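Local structure of tRNA nucleotidyl transferase-related protein (Thermotoga maritima, 3H38) at residues P268-E271 with E276-R279; A322-L327 with L352-G357. The protein binds CTP, ATP and magnesium and probably acts as a class II CCA-adding tRNA nucleotidyltransferase, here represented by its nucleotidyltransferase and RNA-binding part. All coordinates share one frame; numbering follows the deposited sequence.

Contact 1 (P268-E271 with E276-R279)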
loop_
_atom_site.group_PDB
_atom_site.type_symbol
_atom_site.label_atom_id
_atom_site.label_comp_id
_atom_site.label_asym_id
_atom_site.label_seq_id
_atom_site.Cartn_x
_atom_site.Cartn_y
_atom_site.Cartn_z
ATOM N N PRO A 268 13.224 5.795 -0.330
ATOM C CA PRO A 268 13.982 4.592 0.017
ATOM C C PRO A 268 15.277 4.955 0.739
ATOM O O PRO A 268 15.715 4.202 1.612
ATOM C CB PRO A 268 14.279 3.955 -1.347
ATOM C CG PRO A 268 13.512 4.777 -2.372
ATOM C CD PRO A 268 13.341 6.116 -1.761
ATOM N N TRP A 269 15.872 6.090 0.377
ATOM C CA TRP A 269 17.041 6.615 1.089
ATOM C C TRP A 269 16.691 6.883 2.549
ATOM O O TRP A 269 17.574 7.081 3.368
ATOM C CB TRP A 269 17.522 7.916 0.441
ATOM C CG TRP A 269 18.804 8.494 1.012
ATOM C CD1 TRP A 269 20.044 8.428 0.448
ATOM C CD2 TRP A 269 18.964 9.241 2.230
ATOM N NE1 TRP A 269 20.964 9.070 1.238
ATOM C CE2 TRP A 269 20.328 9.579 2.338
ATOM C CE3 TRP A 269 18.091 9.649 3.240
ATOM C CZ2 TRP A 269 20.840 10.308 3.408
ATOM C CZ3 TRP A 269 18.599 10.369 4.304
ATOM C CH2 TRP A 269 19.964 10.694 4.380
ATOM N N VAL A 270 15.400 6.897 2.871
ATOM C CA VAL A 270 14.968 7.167 4.237
ATOM C C VAL A 270 14.673 5.875 4.972
ATOM O O VAL A 270 14.957 5.754 6.165
ATOM C CB VAL A 270 13.707 8.046 4.291
ATOM C CG1 VAL A 270 13.191 8.133 5.721
ATOM C CG2 VAL A 270 13.992 9.427 3.745
ATOM N N GLU A 271 14.075 4.922 4.263
ATOM C CA GLU A 271 13.849 3.592 4.816
ATOM C C GLU A 271 15.210 2.949 5.035
ATOM O O GLU A 271 15.380 2.075 5.895
ATOM C CB GLU A 271 13.012 2.736 3.866
ATOM C CG GLU A 271 11.607 3.254 3.624
ATOM C CD GLU A 271 10.742 2.258 2.872
ATOM O OE1 GLU A 271 9.632 1.939 3.352
ATOM O OE2 GLU A 271 11.174 1.790 1.798
ATOM N N GLU A 276 11.541 2.020 8.842
ATOM C CA GLU A 276 10.309 1.859 8.084
ATOM C C GLU A 276 9.598 3.172 7.795
ATOM O O GLU A 276 9.518 4.033 8.637
ATOM C CB GLU A 276 9.348 0.884 8.798
ATOM C CG GLU A 276 9.569 -0.623 8.468
ATOM C CD GLU A 276 8.353 -1.555 8.762
ATOM O OE1 GLU A 276 7.879 -1.627 9.926
ATOM O OE2 GLU A 276 7.892 -2.249 7.823
ATOM N N VAL A 277 9.069 3.306 6.589
ATOM C CA VAL A 277 8.325 4.503 6.221
ATOM C C VAL A 277 6.898 4.139 5.799
ATOM O O VAL A 277 6.703 3.446 4.796
ATOM C CB VAL A 277 9.020 5.266 5.068
ATOM C CG1 VAL A 277 8.005 6.075 4.261
ATOM C CG2 VAL A 277 10.132 6.160 5.602
ATOM N N ASP A 278 5.908 4.594 6.563
ATOM C CA ASP A 278 4.520 4.433 6.149
ATOM C C ASP A 278 4.231 5.343 4.956
ATOM O O ASP A 278 4.114 6.565 5.095
ATOM C CB ASP A 278 3.550 4.715 7.297
ATOM C CG ASP A 278 2.094 4.496 6.899
ATOM O OD1 ASP A 278 1.250 4.298 7.797
ATOM O OD2 ASP A 278 1.787 4.531 5.686
ATOM N N ARG A 279 4.115 4.735 3.782
ATOM C CA ARG A 279 3.956 5.490 2.551
ATOM C C ARG A 279 2.639 6.231 2.468
ATOM O O ARG A 279 2.574 7.306 1.854
ATOM C CB ARG A 279 4.130 4.584 1.344
ATOM C CG ARG A 279 5.427 3.845 1.410
ATOM C CD ARG A 279 5.890 3.400 0.063
ATOM N NE ARG A 279 7.061 2.553 0.222
ATOM C CZ ARG A 279 7.601 1.842 -0.758
ATOM N NH1 ARG A 279 8.665 1.085 -0.507
ATOM N NH2 ARG A 279 7.072 1.886 -1.980
#

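Contact 2 (A322-L327 with L352-G357)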
loop_
_atom_site.group_PDB
_atom_site.type_symbol
_atom_site.label_atom_id
_atom_site.label_comp_id
_atom_site.label_asym_id
_atom_site.label_seq_id
_atom_site.Cartn_x
_atom_site.Cartn_y
_atom_site.Cartn_z
ATOM N N ALA A 322 11.876 28.491 4.937
ATOM C CA ALA A 322 13.085 28.799 5.706
ATOM C C ALA A 322 14.188 27.775 5.456
ATOM O O ALA A 322 15.375 28.100 5.469
ATOM C CB ALA A 322 12.767 28.872 7.197
ATOM N N LEU A 323 13.785 26.533 5.225
ATOM C CA LEU A 323 14.742 25.457 5.098
ATOM C C LEU A 323 15.497 25.603 3.795
ATOM O O LEU A 323 16.713 25.406 3.759
ATOM C CB LEU A 323 14.045 24.101 5.159
ATOM C CG LEU A 323 14.883 22.881 5.571
ATOM C CD1 LEU A 323 14.391 21.640 4.824
ATOM C CD2 LEU A 323 16.364 23.072 5.325
ATOM N N LEU A 324 14.780 25.950 2.729
ATOM C CA LEU A 324 15.414 26.143 1.427
ATOM C C LEU A 324 16.483 27.219 1.524
ATOM O O LEU A 324 17.586 27.062 1.007
ATOM C CB LEU A 324 14.402 26.559 0.360
ATOM C CG LEU A 324 13.591 25.496 -0.381
ATOM C CD1 LEU A 324 14.437 24.280 -0.746
ATOM C CD2 LEU A 324 12.414 25.098 0.454
ATOM N N GLU A 325 16.148 28.321 2.181
ATOM C CA GLU A 325 17.081 29.422 2.309
ATOM C C GLU A 325 18.344 28.997 3.035
ATOM O O GLU A 325 19.439 29.388 2.630
ATOM C CB GLU A 325 16.436 30.605 3.027
ATOM C CG GLU A 325 15.512 31.440 2.156
ATOM C CD GLU A 325 15.297 32.825 2.735
ATOM O OE1 GLU A 325 14.798 33.711 2.006
ATOM O OE2 GLU A 325 15.641 33.029 3.921
ATOM N N MET A 326 18.189 28.206 4.103
ATOM C CA MET A 326 19.333 27.734 4.893
ATOM C C MET A 326 20.242 26.801 4.085
ATOM O O MET A 326 21.449 26.740 4.313
ATOM C CB MET A 326 18.890 26.976 6.147
ATOM C CG MET A 326 18.196 27.754 7.254
ATOM S SD MET A 326 17.634 26.490 8.442
ATOM C CE MET A 326 16.485 27.401 9.481
ATOM N N LEU A 327 19.661 26.046 3.163
ATOM C CA LEU A 327 20.459 25.127 2.357
ATOM C C LEU A 327 21.124 25.869 1.194
ATOM O O LEU A 327 22.089 25.377 0.596
ATOM C CB LEU A 327 19.600 23.964 1.843
ATOM C CG LEU A 327 19.057 22.989 2.893
ATOM C CD1 LEU A 327 18.082 22.012 2.250
ATOM C CD2 LEU A 327 20.185 22.236 3.617
ATOM N N LEU A 352 12.178 16.103 2.353
ATOM C CA LEU A 352 12.828 15.738 1.102
ATOM C C LEU A 352 11.947 15.977 -0.125
ATOM O O LEU A 352 12.460 16.099 -1.246
ATOM C CB LEU A 352 13.335 14.299 1.145
ATOM C CG LEU A 352 14.554 14.083 2.049
ATOM C CD1 LEU A 352 14.612 12.642 2.524
ATOM C CD2 LEU A 352 15.834 14.478 1.332
ATOM N N ALA A 353 10.630 16.063 0.070
ATOM C CA ALA A 353 9.753 16.299 -1.079
ATOM C C ALA A 353 9.989 17.672 -1.713
ATOM O O ALA A 353 9.621 17.904 -2.856
ATOM C CB ALA A 353 8.277 16.121 -0.710
ATOM N N TYR A 354 10.622 18.574 -0.975
ATOM C CA TYR A 354 10.841 19.926 -1.470
ATOM C C TYR A 354 12.184 20.092 -2.172
ATOM O O TYR A 354 12.467 21.152 -2.763
ATOM C CB TYR A 354 10.797 20.911 -0.314
ATOM C CG TYR A 354 9.426 21.388 0.074
ATOM C CD1 TYR A 354 8.663 20.698 1.010
ATOM C CD2 TYR A 354 8.901 22.550 -0.473
ATOM C CE1 TYR A 354 7.403 21.154 1.381
ATOM C CE2 TYR A 354 7.647 23.012 -0.115
ATOM C CZ TYR A 354 6.900 22.315 0.814
ATOM O OH TYR A 354 5.653 22.793 1.171
ATOM N N LEU A 355 13.049 19.087 -2.101
ATOM C CA LEU A 355 14.353 19.336 -2.694
ATOM C C LEU A 355 14.938 18.336 -3.694
ATOM O O LEU A 355 14.509 17.177 -3.811
ATOM C CB LEU A 355 15.391 19.755 -1.641
ATOM C CG LEU A 355 15.779 18.830 -0.506
ATOM C CD1 LEU A 355 15.316 19.419 0.816
ATOM C CD2 LEU A 355 15.232 17.424 -0.752
ATOM N N SER A 356 15.916 18.855 -4.433
ATOM C CA SER A 356 16.692 18.091 -5.387
ATOM C C SER A 356 18.082 18.706 -5.436
ATOM O O SER A 356 18.353 19.691 -4.749
ATOM C CB SER A 356 16.029 18.127 -6.766
ATOM O OG SER A 356 15.519 19.419 -7.037
ATOM N N GLY A 357 18.957 18.104 -6.233
ATOM C CA GLY A 357 20.303 18.604 -6.432
ATOM C C GLY A 357 21.144 18.819 -5.186
ATOM O O GLY A 357 21.347 17.917 -4.363
#

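Contact 1 (P268-E271 with E276-R279)
Glu271, near the end of helix 254-274, lays its side chain across Val277 in the loop that leads to helix 279-287. The two side chains cross at about a right angle, with Glu271 CG 3.6 Å from Val277 CB. CG of Glu271 lies anti to its carbonyl carbon (chi1 -64°) and the chain runs on extended, which brings the carboxylate alongside the Val277 backbone, with OE2 turned to Arg279. There OE2 of Glu271 and NH1 of Arg279 form a salt bridge at 3.5 Å. Its hydrogen bond is weak, bent to 142° at the hydrogen, and the carboxylate and guanidinium planes stand 64° apart, so the two groups do not pair flat. Arg279 reaches this point on a chain extended from CG to NE. Next to the polar pair, Val270 and Val277 also cross nearly at right angles, CG1 of Val270 lying 3.6 Å from CG2 of Val277. Helix 345-352 covers this apolar side: Ile348 touches Val270, Asn345 and Cys349 touch Val277. The short connection between helices 254-274 and 279-287 is thus closed by two buried valines and by a single long ion pair between partly exposed residues, whose attraction probably owes more to charge than to directed hydrogen bonding.

Contact 2 (A322-L327 with L352-G357)
Leu324 and Leu355 mark the nearest backbone approach, their CA atoms 8.0 Å apart, between a regular turn of helix 309-328 and the link that leaves helix 345-352 through a type I beta turn from Leu352 to Leu355. That turn is closed by Leu355 N on Leu352 O at 3.2 Å. With the main chains this far apart, the gap is bridged by side chains, one methyl also meeting a backbone carbonyl, and no hydrogen bond crosses it. Leu327 and Leu355 meet through one methyl each, CD1 of Leu327 lying 4.1 Å from CD1 of Leu355, with the two side chains at about a right angle. Leu355 holds CG between its backbone N and carbonyl carbon (chi1 62°), and with its CB pointing toward the helix this places CD1 against the Leu327 methyl. One helical turn back, Leu324 places CD2 4.4 Å from CD2 of the Tyr354 ring, approaching obliquely, while its other methyl, CD1, comes 4.2 Å from Tyr354 O. The setting is the all-helical part of the chain, away from the annotated nucleotide and magnesium sites, and the contact sets the side of one helix against the short connection between helices 345-352 and 357-371. Helix 357-371 packs on Leu327 and Leu355: Lys359, Leu362 and Phe363 touch Leu327, and Glu360 touches Leu355. Tyr354 OH is hydrogen-bonded to Glu289 OE1, tying the hydroxyl end of the ring, and Leu355 O accepts a hydrogen bond from Arg265 NH2 on helix 254-274.

How the contacts relate
From the N terminus the chain first passes through the mixed sheet of the N-terminal, catalytic part and then enters the helical region that holds both contacts. Contact 1 closes a short loop, bringing the end of helix 254-274 against the start of helix 279-287 with four residues between its segments. Contact 2 opens only afterwards and closes a wider loop of 24 residues, from helix 309-328 to the exit of helix 345-352. The loops therefore run in series, neither nested nor crossed. Their centres lie about 19 Å apart, yet they touch: Val270 CG2 packs 3.5 Å from Leu352 CD1, joining helix 254-274 to helix 345-352.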